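Local coordinates for carbon monoxide dehydrogenase (Thermococcus sp. AM4, PDB 6T7J), which oxidises carbon monoxide to carbon dioxide, probably at its cluster C, with iron–sulfur clusters relaying the electrons, the nickel being absent from this form, at residues I84-L89 with S214-G219; M232-L237 with S521-S526; P553-E558 with L576-P581. One frame throughout, in Å; residues are numbered along the deposited sequence.

Contact 1: residues I84-L89 with S214-G219; sequences IVARNL and SLLLHG. With SF4 (iron/sulfur cluster), chain D.
The helical segments 84-89 and 214-219, in register at Ala86 and Leu215, run nearly parallel, their axes 15° apart in direction and 9.2 Å apart at closest approach. That spacing is filled by one small and several branched apolar side chains. The CB of Ala86 points at the partner helix and meets CD1 of Leu215 at 3.8 Å and CD2 of Leu216 at 4.1 Å, so it sits between two consecutive leucines. Leu215 CD1 also touches the aliphatic stem of Arg87, 3.6 Å from its CG. The arginine leaves its helix away from this partner, with CG anti to the carbonyl carbon (chi1 -73°); a bend at chi3 (-59°) then carries the guanidinium toward the iron–sulfur cluster, where NH2 lies 3.3 Å from S3. One side chain thus packs against leucine by its root and meets the cluster by its charged end. Farther along, Leu89 CD2 approaches Leu216 CD2 at 4.2 Å. The two segments belong to helices 81-115 and 212-242; helix 586-595 touches Ala86, Leu89 and Leu216, helix 193-203 packs on Leu215, and strand 54-55 brings Cys55 against Ile84 and Arg87.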
# COMPACT_ATOMS: atom_id res chain seq x y z
N ILE A 84 15.00 -6.60 2.01
CA ILE A 84 14.68 -5.40 1.24
C ILE A 84 14.07 -5.77 -0.10
O ILE A 84 13.06 -5.19 -0.53
CB ILE A 84 15.93 -4.52 1.09
CG1 ILE A 84 16.33 -3.93 2.44
CG2 ILE A 84 15.70 -3.43 0.06
CD1 ILE A 84 17.76 -3.47 2.52
N VAL A 85 14.65 -6.76 -0.79
CA VAL A 85 14.11 -7.20 -2.07
C VAL A 85 12.69 -7.74 -1.89
O VAL A 85 11.77 -7.39 -2.65
CB VAL A 85 15.04 -8.25 -2.71
CG1 VAL A 85 14.33 -8.96 -3.85
CG2 VAL A 85 16.32 -7.60 -3.19
N ALA A 86 12.49 -8.60 -0.88
CA ALA A 86 11.17 -9.19 -0.67
C ALA A 86 10.14 -8.12 -0.34
O ALA A 86 9.01 -8.17 -0.83
CB ALA A 86 11.24 -10.24 0.44
N ARG A 87 10.51 -7.12 0.48
CA ARG A 87 9.57 -6.07 0.84
C ARG A 87 9.19 -5.22 -0.36
O ARG A 87 8.01 -4.89 -0.55
CB ARG A 87 10.17 -5.19 1.95
CG ARG A 87 10.21 -5.84 3.32
CD ARG A 87 10.47 -4.82 4.42
NE ARG A 87 11.74 -4.11 4.24
CZ ARG A 87 12.34 -3.40 5.19
NH1 ARG A 87 11.80 -3.31 6.40
NH2 ARG A 87 13.48 -2.78 4.94
N ASN A 88 10.17 -4.84 -1.18
CA ASN A 88 9.86 -4.03 -2.36
C ASN A 88 8.96 -4.80 -3.32
O ASN A 88 7.99 -4.24 -3.86
CB ASN A 88 11.16 -3.60 -3.05
CG ASN A 88 12.02 -2.71 -2.16
OD1 ASN A 88 11.54 -2.09 -1.22
ND2 ASN A 88 13.31 -2.64 -2.47
N LEU A 89 9.23 -6.09 -3.52
CA LEU A 89 8.35 -6.90 -4.36
C LEU A 89 6.95 -7.01 -3.76
O LEU A 89 5.95 -7.00 -4.49
CB LEU A 89 8.95 -8.29 -4.58
CG LEU A 89 8.39 -9.04 -5.79
CD1 LEU A 89 8.99 -8.49 -7.08
CD2 LEU A 89 8.65 -10.53 -5.67
N SER A 214 7.88 -15.36 4.78
CA SER A 214 6.56 -14.89 5.19
C SER A 214 6.10 -13.72 4.34
O SER A 214 4.92 -13.63 3.98
CB SER A 214 6.58 -14.52 6.67
OG SER A 214 7.70 -13.72 7.00
N LEU A 215 7.02 -12.81 4.00
CA LEU A 215 6.68 -11.69 3.13
C LEU A 215 6.13 -12.18 1.80
O LEU A 215 5.08 -11.73 1.33
CB LEU A 215 7.90 -10.80 2.91
CG LEU A 215 8.35 -9.88 4.05
CD1 LEU A 215 9.78 -9.40 3.81
CD2 LEU A 215 7.41 -8.70 4.21
N LEU A 216 6.83 -13.13 1.17
CA LEU A 216 6.40 -13.61 -0.14
C LEU A 216 5.17 -14.49 -0.05
O LEU A 216 4.37 -14.53 -0.99
CB LEU A 216 7.56 -14.33 -0.83
CG LEU A 216 8.75 -13.42 -1.13
CD1 LEU A 216 9.78 -14.12 -2.01
CD2 LEU A 216 8.29 -12.11 -1.77
N LEU A 217 4.97 -15.19 1.07
CA LEU A 217 3.74 -15.97 1.24
C LEU A 217 2.53 -15.05 1.38
O LEU A 217 1.46 -15.33 0.83
CB LEU A 217 3.86 -16.89 2.45
CG LEU A 217 4.72 -18.15 2.26
CD1 LEU A 217 4.88 -18.89 3.58
CD2 LEU A 217 4.11 -19.06 1.20
N HIS A 218 2.68 -13.94 2.10
CA HIS A 218 1.58 -12.98 2.14
C HIS A 218 1.39 -12.31 0.79
O HIS A 218 0.27 -11.95 0.43
CB HIS A 218 1.79 -11.93 3.22
CG HIS A 218 0.66 -10.96 3.31
ND1 HIS A 218 0.77 -9.64 2.94
CD2 HIS A 218 -0.63 -11.13 3.70
CE1 HIS A 218 -0.39 -9.03 3.13
NE2 HIS A 218 -1.25 -9.91 3.58
N GLY A 219 2.48 -12.11 0.03
CA GLY A 219 2.33 -11.66 -1.34
C GLY A 219 1.51 -12.62 -2.17
O GLY A 219 0.68 -12.21 -2.99
FE1 SF4 D . 15.77 -0.22 7.12
FE2 SF4 D . 14.87 0.42 4.62
FE3 SF4 D . 17.21 1.61 5.57
FE4 SF4 D . 14.68 2.12 6.57
S1 SF4 D . 15.46 2.63 4.47
S2 SF4 D . 16.63 1.80 7.78
S3 SF4 D . 13.58 0.12 6.51
S4 SF4 D . 16.86 -0.62 5.14

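Contact 2: residues M232-L237 with S521-S526; sequences MMATYL and SCVDCS. With MSK (Broken Fe4S4 cluster), chain F.
Met232 opens the contact with its thioether: SD lies 3.6 Å from CB of Ser526, and CE continues past the same serine. Its CB starts away from the partner segment, but CG is anti to the backbone N (chi1 -169°) and the chain bends at chi2 and chi3, which returns the sulfur end to the interface. Two residues on, Ala234 directs its methyl at the turn, with CB 4.1 Å from CB of Val523.

Thr235 carries the polar part. Its OG1 donates to OD1 of Asp524 at 2.7 Å, using the anti lone pair, the one turned away from the other carboxylate oxygen. The hydroxyl is placed by chi1 (-66°), which sets OG1 anti to the carbonyl carbon and CG2 anti to the backbone N; this methyl also passes OD1, at 3.3 Å. On the other carboxylate oxygen, Asp524 OD2 forms a salt bridge with Arg527 and receives a weak bond from Ser521 N, so both ends of the carboxylate are engaged. Ser526 OG lies 2.8 Å from Thr235 OG1 and donates to Val523 O at 2.7 Å. That carbonyl also accepts from Ser526 N, the two donors arriving from opposite faces of its plane. The buried hydroxyls therefore lie within a compact polar group that ties the turn to the helix.

Cys522 to Cys525 form a type I beta turn leading into helix 525-538. Cys522 points away from helix 212-242, and its SG is 3.2 Å from FE1 of the broken cluster. Thr235 thus grips Asp524, two residues beyond a pocket cysteine, consistent with a second-shell contact behind the cysteine-bearing turn at the nickel-free cluster C site of carbon monoxide dehydrogenase.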
# COMPACT_ATOMS: atom_id res chain seq x y z
N MET A 232 -11.59 -11.23 -10.72
CA MET A 232 -12.69 -12.13 -11.06
C MET A 232 -14.03 -11.40 -10.99
O MET A 232 -14.88 -11.54 -11.88
CB MET A 232 -12.68 -13.34 -10.14
CG MET A 232 -13.61 -14.46 -10.57
SD MET A 232 -12.97 -15.37 -11.99
CE MET A 232 -11.70 -16.37 -11.21
N MET A 233 -14.24 -10.63 -9.91
CA MET A 233 -15.46 -9.84 -9.80
C MET A 233 -15.56 -8.82 -10.92
O MET A 233 -16.63 -8.62 -11.50
CB MET A 233 -15.51 -9.13 -8.45
CG MET A 233 -16.00 -9.98 -7.29
SD MET A 233 -15.91 -9.08 -5.73
CE MET A 233 -15.51 -7.45 -6.33
N ALA A 234 -14.45 -8.15 -11.23
CA ALA A 234 -14.45 -7.19 -12.33
C ALA A 234 -14.93 -7.84 -13.62
O ALA A 234 -15.83 -7.32 -14.29
CB ALA A 234 -13.05 -6.60 -12.51
N THR A 235 -14.35 -8.99 -13.97
CA THR A 235 -14.72 -9.66 -15.22
C THR A 235 -16.17 -10.11 -15.19
O THR A 235 -16.93 -9.86 -16.14
CB THR A 235 -13.79 -10.85 -15.46
OG1 THR A 235 -12.46 -10.39 -15.70
CG2 THR A 235 -14.26 -11.66 -16.66
N TYR A 236 -16.59 -10.78 -14.11
CA TYR A 236 -17.94 -11.32 -14.05
C TYR A 236 -18.99 -10.21 -14.10
O TYR A 236 -20.00 -10.33 -14.80
CB TYR A 236 -18.11 -12.16 -12.79
CG TYR A 236 -18.08 -13.66 -13.03
CD1 TYR A 236 -19.26 -14.37 -13.25
CD2 TYR A 236 -16.88 -14.36 -13.04
CE1 TYR A 236 -19.24 -15.74 -13.47
CE2 TYR A 236 -16.85 -15.73 -13.26
CZ TYR A 236 -18.03 -16.41 -13.48
OH TYR A 236 -18.01 -17.77 -13.69
N LEU A 237 -18.75 -9.11 -13.38
CA LEU A 237 -19.72 -8.03 -13.37
C LEU A 237 -19.72 -7.24 -14.67
O LEU A 237 -20.77 -6.78 -15.12
CB LEU A 237 -19.46 -7.10 -12.18
CG LEU A 237 -19.81 -7.69 -10.82
CD1 LEU A 237 -19.71 -6.63 -9.75
CD2 LEU A 237 -21.20 -8.31 -10.83
N SER A 521 -9.12 -8.32 -21.37
CA SER A 521 -8.28 -7.31 -20.76
C SER A 521 -7.47 -7.90 -19.60
O SER A 521 -7.48 -9.11 -19.36
CB SER A 521 -9.14 -6.13 -20.29
OG SER A 521 -10.07 -6.54 -19.31
N CYS A 522 -6.78 -7.02 -18.86
CA CYS A 522 -5.89 -7.48 -17.79
C CYS A 522 -6.67 -8.14 -16.67
O CYS A 522 -6.20 -9.12 -16.08
CB CYS A 522 -5.07 -6.31 -17.25
SG CYS A 522 -3.45 -6.12 -18.02
N VAL A 523 -7.86 -7.63 -16.34
CA VAL A 523 -8.69 -8.31 -15.35
C VAL A 523 -9.23 -9.61 -15.93
O VAL A 523 -9.47 -10.58 -15.20
CB VAL A 523 -9.81 -7.39 -14.85
CG1 VAL A 523 -9.25 -6.29 -13.95
CG2 VAL A 523 -10.58 -6.79 -16.02
N ASP A 524 -9.40 -9.67 -17.25
CA ASP A 524 -9.88 -10.88 -17.90
C ASP A 524 -8.86 -12.01 -17.89
O ASP A 524 -9.17 -13.09 -18.42
CB ASP A 524 -10.31 -10.58 -19.34
CG ASP A 524 -11.67 -9.91 -19.41
OD1 ASP A 524 -12.25 -9.65 -18.33
OD2 ASP A 524 -12.15 -9.65 -20.53
N CYS A 525 -7.67 -11.80 -17.33
CA CYS A 525 -6.83 -12.95 -17.00
C CYS A 525 -7.56 -13.89 -16.06
O CYS A 525 -7.26 -15.09 -16.03
CB CYS A 525 -5.51 -12.50 -16.37
SG CYS A 525 -4.47 -11.49 -17.43
N SER A 526 -8.52 -13.37 -15.28
CA SER A 526 -9.37 -14.25 -14.48
C SER A 526 -10.02 -15.32 -15.34
O SER A 526 -10.14 -16.48 -14.92
CB SER A 526 -10.44 -13.43 -13.75
OG SER A 526 -11.19 -12.63 -14.65
S1 MSK F . -2.95 -1.80 -20.04
S3 MSK F . -1.19 -3.23 -17.40
S4 MSK F . 0.54 -1.78 -19.99
S5 MSK F . -1.44 -4.59 -20.33
FE1 MSK F . -4.28 -3.06 -18.71
FE2 MSK F . -1.09 -2.67 -21.13
FE3 MSK F . 0.29 -3.70 -19.00
FE4 MSK F . -1.15 -1.42 -18.71

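Contact 3: residues P553-E558 with L576-P581; sequences PEWMSE and LGVVPP
Trp555 and Val578 meet obliquely, the valine laid over one face of the indole. Val578 CB stands 3.8 Å from the centroid of the five-membered ring and 29° off its normal, a CH-pi contact, while CG1 lies over the same ring system, offset toward the rim. The other branch, CG2, reaches back to the backbone, 3.5 Å from Trp555 O. Since chi1 of the tryptophan (72°) places CG between the backbone N and the carbonyl carbon, the ring swings across to the partner loop although its CB does not point there. The indole N-H then donates to Val578 O at 2.8 Å, bent to 145° at the hydrogen, with the donor standing above the carbonyl plane and not on a lone pair. One residue therefore supplies both the packing on the face and the acceptor for NE1, which together restrict the rotation of the ring.

Around the rim, near the ring plane, Pro580 CA comes within 3.7 Å of CZ2, and Pro581 CD lies beyond CH2. At the start of the loops, Gly577 CA makes a CA-H...O contact of 3.1 Å with Pro553 O, bringing the two backbones together. These loops follow adjacent parallel strands, 548-552 and 574-576, of a six-stranded alpha/beta sheet whose order, numbered along the chain, is 3-2-1-4-5-6. Loops at the C-terminal ends of the strands commonly carry binding residues in Rossmann-like folds, and here Met556 and Ser557 line the cluster C pocket.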
# COMPACT_ATOMS: atom_id res chain seq x y z
N PRO A 553 5.81 -11.42 -21.41
CA PRO A 553 7.10 -11.22 -22.08
C PRO A 553 7.67 -9.82 -21.94
O PRO A 553 8.89 -9.66 -21.99
CB PRO A 553 6.78 -11.54 -23.55
CG PRO A 553 5.45 -12.23 -23.54
CD PRO A 553 4.72 -11.69 -22.36
N GLU A 554 6.83 -8.79 -21.79
CA GLU A 554 7.29 -7.41 -21.83
C GLU A 554 6.64 -6.58 -20.73
O GLU A 554 6.33 -5.40 -20.91
CB GLU A 554 7.03 -6.78 -23.20
CG GLU A 554 7.53 -7.60 -24.38
CD GLU A 554 7.03 -7.09 -25.71
OE1 GLU A 554 6.66 -5.90 -25.81
OE2 GLU A 554 7.00 -7.88 -26.68
N TRP A 555 6.44 -7.19 -19.56
CA TRP A 555 5.69 -6.54 -18.49
C TRP A 555 6.44 -5.32 -17.94
O TRP A 555 7.66 -5.20 -18.05
CB TRP A 555 5.42 -7.53 -17.35
CG TRP A 555 6.64 -7.87 -16.55
CD1 TRP A 555 7.53 -8.88 -16.80
CD2 TRP A 555 7.11 -7.20 -15.38
NE1 TRP A 555 8.52 -8.88 -15.85
CE2 TRP A 555 8.29 -7.86 -14.96
CE3 TRP A 555 6.65 -6.12 -14.63
CZ2 TRP A 555 9.01 -7.47 -13.84
CZ3 TRP A 555 7.37 -5.72 -13.51
CH2 TRP A 555 8.54 -6.40 -13.13
N MET A 556 5.67 -4.40 -17.36
CA MET A 556 6.23 -3.25 -16.66
C MET A 556 5.46 -2.83 -15.41
O MET A 556 6.06 -2.20 -14.53
CB MET A 556 6.35 -2.04 -17.60
CG MET A 556 5.01 -1.45 -18.03
SD MET A 556 4.33 -0.20 -16.91
CE MET A 556 2.64 -0.12 -17.49
N SER A 557 4.17 -3.14 -15.30
CA SER A 557 3.34 -2.60 -14.24
C SER A 557 3.35 -3.48 -13.00
O SER A 557 3.67 -4.67 -13.05
CB SER A 557 1.90 -2.43 -14.73
OG SER A 557 1.22 -3.67 -14.76
N GLU A 558 3.00 -2.88 -11.86
CA GLU A 558 2.82 -3.65 -10.64
C GLU A 558 1.62 -4.58 -10.75
O GLU A 558 1.59 -5.65 -10.11
CB GLU A 558 2.68 -2.70 -9.45
CG GLU A 558 3.95 -1.90 -9.14
CD GLU A 558 3.69 -0.65 -8.31
OE1 GLU A 558 4.38 -0.46 -7.29
OE2 GLU A 558 2.80 0.14 -8.68
N LEU A 576 8.70 -14.85 -17.21
CA LEU A 576 8.84 -13.41 -17.27
C LEU A 576 9.87 -13.05 -18.33
O LEU A 576 10.97 -13.62 -18.35
CB LEU A 576 9.26 -12.83 -15.92
CG LEU A 576 8.42 -13.21 -14.70
CD1 LEU A 576 8.89 -12.43 -13.48
CD2 LEU A 576 6.94 -12.95 -14.97
N GLY A 577 9.52 -12.12 -19.21
CA GLY A 577 10.43 -11.69 -20.25
C GLY A 577 11.18 -10.42 -19.87
O GLY A 577 12.08 -9.99 -20.59
N VAL A 578 10.78 -9.82 -18.76
CA VAL A 578 11.49 -8.69 -18.16
C VAL A 578 11.93 -9.12 -16.77
O VAL A 578 11.14 -9.71 -16.02
CB VAL A 578 10.61 -7.42 -18.11
CG1 VAL A 578 11.29 -6.33 -17.31
CG2 VAL A 578 10.29 -6.94 -19.52
N VAL A 579 13.19 -8.84 -16.44
CA VAL A 579 13.78 -9.31 -15.19
C VAL A 579 13.20 -8.52 -14.02
O VAL A 579 13.37 -7.29 -13.95
CB VAL A 579 15.31 -9.19 -15.22
CG1 VAL A 579 15.91 -9.81 -13.96
CG2 VAL A 579 15.87 -9.86 -16.46
N PRO A 580 12.50 -9.17 -13.08
CA PRO A 580 12.01 -8.45 -11.91
C PRO A 580 13.16 -7.96 -11.07
O PRO A 580 14.27 -8.55 -11.08
CB PRO A 580 11.18 -9.51 -11.17
CG PRO A 580 11.73 -10.81 -11.63
CD PRO A 580 12.14 -10.59 -13.05
N PRO A 581 12.99 -6.87 -10.31
CA PRO A 581 14.09 -6.31 -9.51
C PRO A 581 14.36 -7.13 -8.25
O PRO A 581 14.17 -6.69 -7.12
CB PRO A 581 13.58 -4.90 -9.19
CG PRO A 581 12.10 -5.06 -9.11
CD PRO A 581 11.73 -6.11 -10.14

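In the fold
Along the chain the contacts come in series. Contacts 1 and 2 both use helix 212-242, near its start and toward its end, with centres about 25 Å apart and no touch between them. Contact 3 lies with its centre about 17 Å from that of contact 1 and touches it through Val85 CG1 and Pro581 O, 4.0 Å apart; its centre is about 21 Å from that of contact 2, the nearest atoms being about 6 Å apart. Contact 1 adjoins the cubane cluster, while contacts 2 and 3 hold different residues of the cluster C pocket. Contacts 1 and 3 also touch the second subunit, so the surroundings of the cubane and part of the cluster C pocket both lie close to the dimer interface.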